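Local coordinates for putative Acetyltransferase (Lactobacillus plantarum WCFS1, PDB 3EFA), which probably transfers an acetyl group from acetyl-CoA to an amine, as a putative N-acetyltransferase of the GNAT family whose substrate is not established, at residues L21-F26 / R76-R80; P58-L62 / W88-L93; C123-A129 / V140-K144. One frame throughout, in Å; residues are numbered along the deposited sequence.

Interaction 1 of 3, residues L21-F26 / R76-R80; sequences LRQAVF and RVCTR. With FMT (formic acid), chain C.
Arg22 and Phe26 bring two flat groups from helix 12-29 to the segment 76-80. Over one face of the Arg22 guanidinium lie CB and CG of Arg76, with CG 3.7 Å above the plane and offset toward its rim. The two guanidinium planes stand 88° apart, and Arg22 NH2 is 3.7 Å from Arg76 NE. This closeness of like charges is probably eased by neighbouring acceptors: Arg22 makes salt bridges to Glu37 and Asp42, while Arg76 NH2 bonds to the backbone O of Glu37. At the edge of the Phe26 ring, near its plane, sits the carbonyl carbon of Arg76. Val77 O, 3.4 Å from Phe26 CZ, approaches the ring obliquely. So does Cys78 SG, a sulfur-aromatic contact with SG 4.9 Å from the Phe26 centroid and 51° off the normal. A chi1 of 68° sets Cys78 SG between its own backbone N and carbonyl carbon, where it also meets Arg22 CG at 4.0 Å and Leu21 CB at 4.2 Å. Val25 CG1 packs on Cys78 CB at 4.1 Å. The segment axes of helix and strand approach to 8.4 Å, nearly at right angles. Cys78 points toward the helix, Val77 and Thr79 point away, and Leu21 reaches Thr61, which places the helix on one face of the sheet, over strand 71-79 and the adjacent strand 57-66.

Interaction 2 of 3, residues P58-L62 / W88-L93; sequences PITTL and WGRQLL. With FMT (formic acid), chain C.
Ile59 and Trp88 meet where strand 57-66 faces the first turn of helix 88-102, the helix that in the GNAT fold follows the loop binding the pyrophosphate of acetyl-CoA. Ile59 CD1 sits over one face of the indole, 3.6 Å from the centroid of the Trp88 five-membered ring and 15° off its normal, a CH-pi contact. The Ile59 chi1 of 66° tucks CG1 in over the main chain, and an extended chi2 carries CD1 onward to the ring. Further along the strand, Thr60 CG2 reaches Trp88 O at 3.9 Å and Leu92 CD2, also at 3.9 Å, the Thr60 and Leu92 side chains running antiparallel alongside each other. The same Leu92 CD2 lies on the strand backbone, 3.6 Å from Thr61 CA, while Leu62 CD2 closes on Leu92 CG at 4.2 Å. With an alanine in place of Trp88 the indole is gone, which is likely to open a gap beside Ile59 and leave its CD1 without the aromatic face it rests on. Gly89 N donates to O1 of a bound formic acid, probably from the crystallisation liquor, at 3.1 Å with an N-H...O angle of 154°. The packing is mainly between carbon atoms, and Thr60 OG1 is hydrogen-bonded within the sheet, to Thr79 OG1 and Cys78 O on the neighbouring strand. Gly85 N in the loop and Gly89 N in the first helical turn both bind the formic acid, consistent with a place for the cofactor's phosphates.

Interaction 3 of 3, residues C123-A129 / V140-K144; sequences CGYRVTA and VIMHK. With FMT (formic acid), chain D.
The Lys144 and Tyr125 side chains cross nearly perpendicularly, with Lys144 CB over one face of the ring, 3.6 Å from the Tyr125 ring centroid and 16° off the normal. With CG anti to the backbone N (chi1 172°) and the rest of the chain extended, the lysine reaches past the ring so that Lys144 NZ donates to Cys123 O at 2.9 Å, nearly along the C=O axis (173°). Across the strands, Thr128 OG1 meets His143 ND1 at 2.9 Å, at the edge of the imidazole; either atom could be the donor. Met142, present as selenomethionine, sets CE against Tyr125 CB and Val127 CG2, on the other face of the sheet from His143. The backbones form an antiparallel hairpin: Arg126 N donates to His143 O at 2.9 Å, and His143 N returns a bond to Arg126 O at 3.0 Å. A classic beta bulge follows, since Thr128 and Ala129 both face Ile141: Ile141 O takes Thr128 N at 2.8 Å and, weakly, Ala129 N at 3.5 Å, while Ile141 N bonds to Ala129 O at 3.0 Å. Before the hairpin, Gly124, at positive phi, ends the preceding helix in a Schellman motif. Arg126 NH1 donates to another bound formic acid, and Thr128 CG2 lies over one face of the Arg126 guanidinium. Farther out, Glu97 of helix 88-102 takes both Lys144 NZ, in a salt bridge, and Tyr125 OH, while Glu109 of strand 107-113 binds His143 NE2. Arg126 packs on Ala68 of the second subunit, whose Tyr132 touches Ile141.

In the fold
All three contacts share one mixed sheet. Interactions 1 and 2 cross along the chain, with centres about 11 Å apart on neighbouring strands 71-79 and 57-66; Arg80 N and Ile59 O, 2.7 Å apart, probably bond between them. Helices 12-29 and 88-102 pack on opposite faces there, and one formic acid touches both. Interaction 3 comes later in the chain, at the 126-129 edge, its centre about 19 Å from interaction 2 and about 22 Å from interaction 1, which it does not touch. Helix 88-102 joins interactions 2 and 3: Leu93 CD1 comes 4.0 Å from Tyr125 OH. The probable cofactor site and the subunit-contact hairpin thus lie on one sheet and meet one helix.

Interaction 1 of 3, residues L21-F26 / R76-R80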
loop_
_atom_site.group_PDB
_atom_site.type_symbol
_atom_site.label_atom_id
_atom_site.label_comp_id
_atom_site.label_asym_id
_atom_site.label_seq_id
_atom_site.Cartn_x
_atom_site.Cartn_y
_atom_site.Cartn_z
ATOM N N LEU A 21 -25.544 11.313 4.043
ATOM C CA LEU A 21 -25.373 9.854 3.919
ATOM C C LEU A 21 -24.348 9.312 4.928
ATOM O O LEU A 21 -24.629 8.349 5.646
ATOM C CB LEU A 21 -25.022 9.446 2.482
ATOM C CG LEU A 21 -26.151 9.636 1.439
ATOM C CD1 LEU A 21 -25.723 9.289 0.009
ATOM C CD2 LEU A 21 -27.398 8.842 1.813
ATOM N N ARG A 22 -23.183 9.959 5.017
ATOM C CA ARG A 22 -22.117 9.496 5.921
ATOM C C ARG A 22 -22.499 9.619 7.410
ATOM O O ARG A 22 -22.161 8.744 8.222
ATOM C CB ARG A 22 -20.778 10.197 5.619
ATOM C CG ARG A 22 -20.256 10.021 4.153
ATOM C CD ARG A 22 -19.196 11.079 3.775
ATOM N NE ARG A 22 -18.155 11.217 4.797
ATOM C CZ ARG A 22 -17.233 12.182 4.840
ATOM N NH1 ARG A 22 -17.197 13.142 3.911
ATOM N NH2 ARG A 22 -16.342 12.192 5.825
ATOM N N GLN A 23 -23.215 10.686 7.766
ATOM C CA GLN A 23 -23.669 10.868 9.154
ATOM C C GLN A 23 -24.639 9.746 9.545
ATOM O O GLN A 23 -24.565 9.193 10.647
ATOM C CB GLN A 23 -24.319 12.262 9.352
ATOM C CG GLN A 23 -25.126 12.467 10.662
ATOM C CD GLN A 23 -24.258 12.664 11.915
ATOM O OE1 GLN A 23 -23.095 13.076 11.837
ATOM N NE2 GLN A 23 -24.827 12.360 13.076
ATOM N N ALA A 24 -25.532 9.394 8.631
ATOM C CA ALA A 24 -26.541 8.388 8.937
ATOM C C ALA A 24 -25.932 6.994 9.081
ATOM O O ALA A 24 -26.283 6.267 10.016
ATOM C CB ALA A 24 -27.663 8.389 7.889
ATOM N N VAL A 25 -25.015 6.642 8.172
ATOM C CA VAL A 25 -24.427 5.296 8.106
ATOM C C VAL A 25 -23.255 5.050 9.075
ATOM O O VAL A 25 -23.290 4.121 9.885
ATOM C CB VAL A 25 -23.970 4.942 6.657
ATOM C CG1 VAL A 25 -23.224 3.616 6.625
ATOM C CG2 VAL A 25 -25.164 4.893 5.696
ATOM N N PHE A 26 -22.212 5.870 8.979
ATOM C CA PHE A 26 -21.003 5.666 9.788
ATOM C C PHE A 26 -21.180 6.103 11.247
ATOM O O PHE A 26 -20.845 5.350 12.158
ATOM C CB PHE A 26 -19.787 6.390 9.182
ATOM C CG PHE A 26 -19.324 5.829 7.859
ATOM C CD1 PHE A 26 -18.793 4.534 7.773
ATOM C CD2 PHE A 26 -19.388 6.601 6.705
ATOM C CE1 PHE A 26 -18.354 4.009 6.549
ATOM C CE2 PHE A 26 -18.954 6.091 5.474
ATOM C CZ PHE A 26 -18.430 4.790 5.396
ATOM N N ARG A 76 -14.565 7.164 1.730
ATOM C CA ARG A 76 -15.845 7.391 2.430
ATOM C C ARG A 76 -17.071 6.855 1.651
ATOM O O ARG A 76 -18.053 7.588 1.381
ATOM C CB ARG A 76 -16.000 8.874 2.820
ATOM C CG ARG A 76 -14.838 9.418 3.691
ATOM C CD ARG A 76 -14.639 8.576 4.960
ATOM N NE ARG A 76 -14.001 9.284 6.079
ATOM C CZ ARG A 76 -12.698 9.245 6.384
ATOM N NH1 ARG A 76 -11.833 8.551 5.641
ATOM N NH2 ARG A 76 -12.247 9.916 7.447
ATOM N N VAL A 77 -16.999 5.562 1.334
ATOM C CA VAL A 77 -17.955 4.845 0.482
ATOM C C VAL A 77 -19.155 4.300 1.270
ATOM O O VAL A 77 -18.975 3.556 2.228
ATOM C CB VAL A 77 -17.252 3.650 -0.184
ATOM C CG1 VAL A 77 -18.147 3.002 -1.247
ATOM C CG2 VAL A 77 -15.890 4.083 -0.774
ATOM N N CYS A 78 -20.376 4.663 0.878
ATOM C CA CYS A 78 -21.562 4.176 1.596
ATOM C C CYS A 78 -22.886 4.344 0.841
ATOM O O CYS A 78 -22.993 5.147 -0.094
ATOM C CB CYS A 78 -21.649 4.789 3.008
ATOM S SG CYS A 78 -22.000 6.582 3.112
ATOM N N THR A 79 -23.891 3.582 1.267
ATOM C CA THR A 79 -25.184 3.536 0.587
ATOM C C THR A 79 -26.326 3.610 1.598
ATOM O O THR A 79 -26.274 2.953 2.639
ATOM C CB THR A 79 -25.329 2.225 -0.230
ATOM O OG1 THR A 79 -24.362 2.205 -1.288
ATOM C CG2 THR A 79 -26.743 2.080 -0.823
ATOM N N ARG A 80 -27.350 4.406 1.291
ATOM C CA ARG A 80 -28.541 4.499 2.139
ATOM C C ARG A 80 -29.103 3.096 2.406
ATOM O O ARG A 80 -29.195 2.261 1.487
ATOM C CB ARG A 80 -29.609 5.403 1.496
ATOM C CG ARG A 80 -30.744 5.805 2.441
ATOM C CD ARG A 80 -31.856 6.602 1.755
ATOM N NE ARG A 80 -31.432 7.921 1.299
ATOM C CZ ARG A 80 -31.897 9.086 1.764
ATOM N NH1 ARG A 80 -32.816 9.134 2.723
ATOM N NH2 ARG A 80 -31.441 10.224 1.256
HETATM C C FMT C . -24.430 -1.080 -2.166
HETATM O O1 FMT C . -24.901 -0.435 -3.107
HETATM O O2 FMT C . -25.064 -1.907 -1.506
#

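Interaction 2 of 3, residues P58-L62 / W88-L93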
loop_
_atom_site.group_PDB
_atom_site.type_symbol
_atom_site.label_atom_id
_atom_site.label_comp_id
_atom_site.label_asym_id
_atom_site.label_seq_id
_atom_site.Cartn_x
_atom_site.Cartn_y
_atom_site.Cartn_z
ATOM N N PRO A 58 -30.728 11.448 -2.655
ATOM C CA PRO A 58 -29.409 10.827 -2.844
ATOM C C PRO A 58 -29.392 9.452 -2.175
ATOM O O PRO A 58 -29.968 9.337 -1.093
ATOM C CB PRO A 58 -28.460 11.789 -2.122
ATOM C CG PRO A 58 -29.294 12.468 -1.082
ATOM C CD PRO A 58 -30.730 12.473 -1.592
ATOM N N ILE A 59 -28.769 8.442 -2.789
ATOM C CA ILE A 59 -28.777 7.085 -2.212
ATOM C C ILE A 59 -27.408 6.407 -2.010
ATOM O O ILE A 59 -27.278 5.484 -1.193
ATOM C CB ILE A 59 -29.715 6.110 -2.983
ATOM C CG1 ILE A 59 -29.204 5.858 -4.400
ATOM C CG2 ILE A 59 -31.155 6.616 -2.993
ATOM C CD1 ILE A 59 -29.822 4.616 -5.055
ATOM N N THR A 60 -26.392 6.842 -2.745
ATOM C CA THR A 60 -25.060 6.289 -2.548
ATOM C C THR A 60 -24.002 7.360 -2.864
ATOM O O THR A 60 -24.276 8.291 -3.637
ATOM C CB THR A 60 -24.872 4.952 -3.354
ATOM O OG1 THR A 60 -23.673 4.285 -2.938
ATOM C CG2 THR A 60 -24.844 5.202 -4.870
ATOM N N THR A 61 -22.825 7.252 -2.237
ATOM C CA THR A 61 -21.790 8.289 -2.344
ATOM C C THR A 61 -20.364 7.761 -2.165
ATOM O O THR A 61 -20.143 6.724 -1.545
ATOM C CB THR A 61 -22.014 9.447 -1.303
ATOM O OG1 THR A 61 -21.042 10.482 -1.505
ATOM C CG2 THR A 61 -21.870 8.932 0.124
ATOM N N LEU A 62 -19.403 8.491 -2.715
ATOM C CA LEU A 62 -17.984 8.283 -2.407
ATOM C C LEU A 62 -17.200 9.615 -2.452
ATOM O O LEU A 62 -17.652 10.591 -3.061
ATOM C CB LEU A 62 -17.359 7.219 -3.331
ATOM C CG LEU A 62 -17.220 7.456 -4.843
ATOM C CD1 LEU A 62 -16.034 8.365 -5.182
ATOM C CD2 LEU A 62 -17.088 6.120 -5.575
ATOM N N TRP A 88 -26.260 -0.325 -6.818
ATOM C CA TRP A 88 -26.050 1.117 -6.993
ATOM C C TRP A 88 -24.598 1.572 -6.704
ATOM O O TRP A 88 -24.015 2.355 -7.469
ATOM C CB TRP A 88 -27.075 1.952 -6.190
ATOM C CG TRP A 88 -28.524 1.738 -6.617
ATOM C CD1 TRP A 88 -29.521 1.147 -5.879
ATOM C CD2 TRP A 88 -29.128 2.106 -7.876
ATOM N NE1 TRP A 88 -30.701 1.131 -6.597
ATOM C CE2 TRP A 88 -30.489 1.711 -7.820
ATOM C CE3 TRP A 88 -28.655 2.737 -9.034
ATOM C CZ2 TRP A 88 -31.378 1.922 -8.888
ATOM C CZ3 TRP A 88 -29.542 2.951 -10.094
ATOM C CH2 TRP A 88 -30.889 2.543 -10.013
ATOM N N GLY A 89 -24.017 1.091 -5.610
ATOM C CA GLY A 89 -22.622 1.394 -5.322
ATOM C C GLY A 89 -21.701 1.028 -6.483
ATOM O O GLY A 89 -20.787 1.778 -6.836
ATOM N N ARG A 90 -21.957 -0.127 -7.090
ATOM C CA ARG A 90 -21.149 -0.620 -8.205
ATOM C C ARG A 90 -21.281 0.282 -9.431
ATOM O O ARG A 90 -20.294 0.543 -10.130
ATOM C CB ARG A 90 -21.545 -2.071 -8.539
ATOM C CG ARG A 90 -20.495 -2.868 -9.306
ATOM C CD ARG A 90 -20.807 -4.378 -9.337
ATOM N NE ARG A 90 -22.195 -4.636 -9.702
ATOM C CZ ARG A 90 -23.067 -5.299 -8.944
ATOM N NH1 ARG A 90 -22.684 -5.816 -7.781
ATOM N NH2 ARG A 90 -24.321 -5.458 -9.361
ATOM N N GLN A 91 -22.510 0.753 -9.678
ATOM C CA GLN A 91 -22.807 1.710 -10.742
ATOM C C GLN A 91 -22.059 3.041 -10.532
ATOM O O GLN A 91 -21.476 3.594 -11.473
ATOM C CB GLN A 91 -24.316 1.970 -10.798
ATOM C CG GLN A 91 -24.838 2.563 -12.107
ATOM C CD GLN A 91 -25.574 1.540 -12.973
ATOM O OE1 GLN A 91 -25.918 0.450 -12.508
ATOM N NE2 GLN A 91 -25.826 1.894 -14.235
ATOM N N LEU A 92 -22.081 3.552 -9.303
ATOM C CA LEU A 92 -21.364 4.785 -8.963
ATOM C C LEU A 92 -19.858 4.656 -9.222
ATOM O O LEU A 92 -19.241 5.533 -9.852
ATOM C CB LEU A 92 -21.613 5.186 -7.498
ATOM C CG LEU A 92 -21.008 6.536 -7.048
ATOM C CD1 LEU A 92 -21.374 7.691 -7.999
ATOM C CD2 LEU A 92 -21.380 6.903 -5.615
ATOM N N LEU A 93 -19.275 3.556 -8.741
ATOM C CA LEU A 93 -17.847 3.326 -8.885
ATOM C C LEU A 93 -17.419 3.233 -10.349
ATOM O O LEU A 93 -16.415 3.843 -10.751
ATOM C CB LEU A 93 -17.421 2.068 -8.125
ATOM C CG LEU A 93 -15.938 1.691 -8.233
ATOM C CD1 LEU A 93 -15.039 2.786 -7.620
ATOM C CD2 LEU A 93 -15.661 0.313 -7.590
HETATM C C FMT C . -24.430 -1.080 -2.166
HETATM O O1 FMT C . -24.901 -0.435 -3.107
HETATM O O2 FMT C . -25.064 -1.907 -1.506
#

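Interaction 3 of 3, residues C123-A129 / V140-K144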
loop_
_atom_site.group_PDB
_atom_site.type_symbol
_atom_site.label_atom_id
_atom_site.label_comp_id
_atom_site.label_asym_id
_atom_site.label_seq_id
_atom_site.Cartn_x
_atom_site.Cartn_y
_atom_site.Cartn_z
ATOM N N CYS A 123 -14.848 -6.260 -9.282
ATOM C CA CYS A 123 -14.719 -5.008 -10.027
ATOM C C CYS A 123 -13.326 -4.831 -10.631
ATOM O O CYS A 123 -13.062 -3.824 -11.290
ATOM C CB CYS A 123 -15.079 -3.791 -9.159
ATOM S SG CYS A 123 -16.790 -3.762 -8.549
ATOM N N GLY A 124 -12.436 -5.797 -10.393
ATOM C CA GLY A 124 -11.115 -5.781 -11.004
ATOM C C GLY A 124 -9.938 -5.295 -10.164
ATOM O O GLY A 124 -8.835 -5.127 -10.694
ATOM N N TYR A 125 -10.152 -5.072 -8.867
ATOM C CA TYR A 125 -9.053 -4.708 -7.950
ATOM C C TYR A 125 -8.311 -5.950 -7.421
ATOM O O TYR A 125 -8.859 -7.052 -7.421
ATOM C CB TYR A 125 -9.571 -3.850 -6.776
ATOM C CG TYR A 125 -10.067 -2.477 -7.194
ATOM C CD1 TYR A 125 -9.299 -1.329 -6.965
ATOM C CD2 TYR A 125 -11.296 -2.332 -7.836
ATOM C CE1 TYR A 125 -9.744 -0.065 -7.369
ATOM C CE2 TYR A 125 -11.752 -1.093 -8.244
ATOM C CZ TYR A 125 -10.977 0.040 -8.012
ATOM O OH TYR A 125 -11.448 1.259 -8.430
ATOM N N ARG A 126 -7.061 -5.767 -6.989
ATOM C CA ARG A 126 -6.300 -6.827 -6.305
ATOM C C ARG A 126 -5.572 -6.300 -5.046
ATOM O O ARG A 126 -5.129 -5.152 -5.012
ATOM C CB ARG A 126 -5.288 -7.482 -7.266
ATOM C CG ARG A 126 -4.224 -6.504 -7.714
ATOM C CD ARG A 126 -3.131 -7.114 -8.582
ATOM N NE ARG A 126 -1.919 -6.293 -8.536
ATOM C CZ ARG A 126 -1.867 -5.018 -8.925
ATOM N NH1 ARG A 126 -2.961 -4.410 -9.385
ATOM N NH2 ARG A 126 -0.725 -4.341 -8.845
ATOM N N VAL A 127 -5.442 -7.145 -4.024
ATOM C CA VAL A 127 -4.695 -6.786 -2.819
ATOM C C VAL A 127 -3.223 -6.546 -3.147
ATOM O O VAL A 127 -2.606 -7.362 -3.824
ATOM C CB VAL A 127 -4.779 -7.901 -1.750
ATOM C CG1 VAL A 127 -3.994 -7.503 -0.480
ATOM C CG2 VAL A 127 -6.251 -8.235 -1.430
ATOM N N THR A 128 -2.670 -5.417 -2.699
ATOM C CA THR A 128 -1.224 -5.182 -2.825
ATOM C C THR A 128 -0.528 -5.100 -1.470
ATOM O O THR A 128 0.692 -5.095 -1.403
ATOM C CB THR A 128 -0.844 -3.909 -3.650
ATOM O OG1 THR A 128 -1.508 -2.756 -3.114
ATOM C CG2 THR A 128 -1.175 -4.069 -5.143
ATOM N N ALA A 129 -1.309 -5.026 -0.399
ATOM C CA ALA A 129 -0.753 -4.968 0.951
ATOM C C ALA A 129 -1.811 -5.312 2.004
ATOM O O ALA A 129 -2.998 -5.038 1.818
ATOM C CB ALA A 129 -0.147 -3.593 1.227
ATOM N N VAL A 140 -7.505 -3.810 3.918
ATOM C CA VAL A 140 -6.598 -4.257 2.864
ATOM C C VAL A 140 -6.395 -3.159 1.834
ATOM O O VAL A 140 -7.329 -2.439 1.492
ATOM C CB VAL A 140 -7.094 -5.535 2.147
ATOM C CG1 VAL A 140 -6.719 -6.789 2.949
ATOM C CG2 VAL A 140 -8.608 -5.464 1.869
ATOM N N ILE A 141 -5.166 -3.033 1.347
ATOM C CA ILE A 141 -4.835 -2.044 0.327
ATOM C C ILE A 141 -4.993 -2.677 -1.056
ATOM O O ILE A 141 -4.378 -3.706 -1.341
ATOM C CB ILE A 141 -3.386 -1.524 0.523
ATOM C CG1 ILE A 141 -3.132 -1.197 2.000
ATOM C CG2 ILE A 141 -3.104 -0.305 -0.359
ATOM C CD1 ILE A 141 -3.973 -0.067 2.538
HETATM N N MSE A 142 -5.815 -2.066 -1.910
HETATM C CA MSE A 142 -6.136 -2.635 -3.224
HETATM C C MSE A 142 -5.886 -1.665 -4.388
HETATM O O MSE A 142 -6.108 -0.464 -4.268
HETATM C CB MSE A 142 -7.591 -3.153 -3.258
HETATM C CG MSE A 142 -7.955 -4.070 -2.076
HETATM SE SE MSE A 142 -9.711 -4.983 -2.166
HETATM C CE MSE A 142 -9.291 -6.213 -3.637
ATOM N N HIS A 143 -5.428 -2.195 -5.519
ATOM C CA HIS A 143 -5.217 -1.369 -6.705
ATOM C C HIS A 143 -5.844 -1.973 -7.966
ATOM O O HIS A 143 -6.142 -3.165 -8.027
ATOM C CB HIS A 143 -3.718 -1.071 -6.910
ATOM C CG HIS A 143 -3.140 -0.162 -5.866
ATOM N ND1 HIS A 143 -2.415 -0.629 -4.789
ATOM C CD2 HIS A 143 -3.223 1.182 -5.708
ATOM C CE1 HIS A 143 -2.062 0.389 -4.024
ATOM N NE2 HIS A 143 -2.543 1.499 -4.557
ATOM N N LYS A 144 -6.059 -1.124 -8.962
ATOM C CA LYS A 144 -6.596 -1.544 -10.246
ATOM C C LYS A 144 -6.051 -0.627 -11.332
ATOM O O LYS A 144 -6.004 0.589 -11.159
ATOM C CB LYS A 144 -8.130 -1.460 -10.234
ATOM C CG LYS A 144 -8.763 -1.694 -11.604
ATOM C CD LYS A 144 -10.283 -1.602 -11.581
ATOM C CE LYS A 144 -10.844 -1.859 -12.978
ATOM N NZ LYS A 144 -12.328 -1.703 -13.061
HETATM C C FMT D . -5.777 -4.842 -11.760
HETATM O O1 FMT D . -5.158 -4.163 -12.585
HETATM O O2 FMT D . -5.340 -5.198 -10.660
#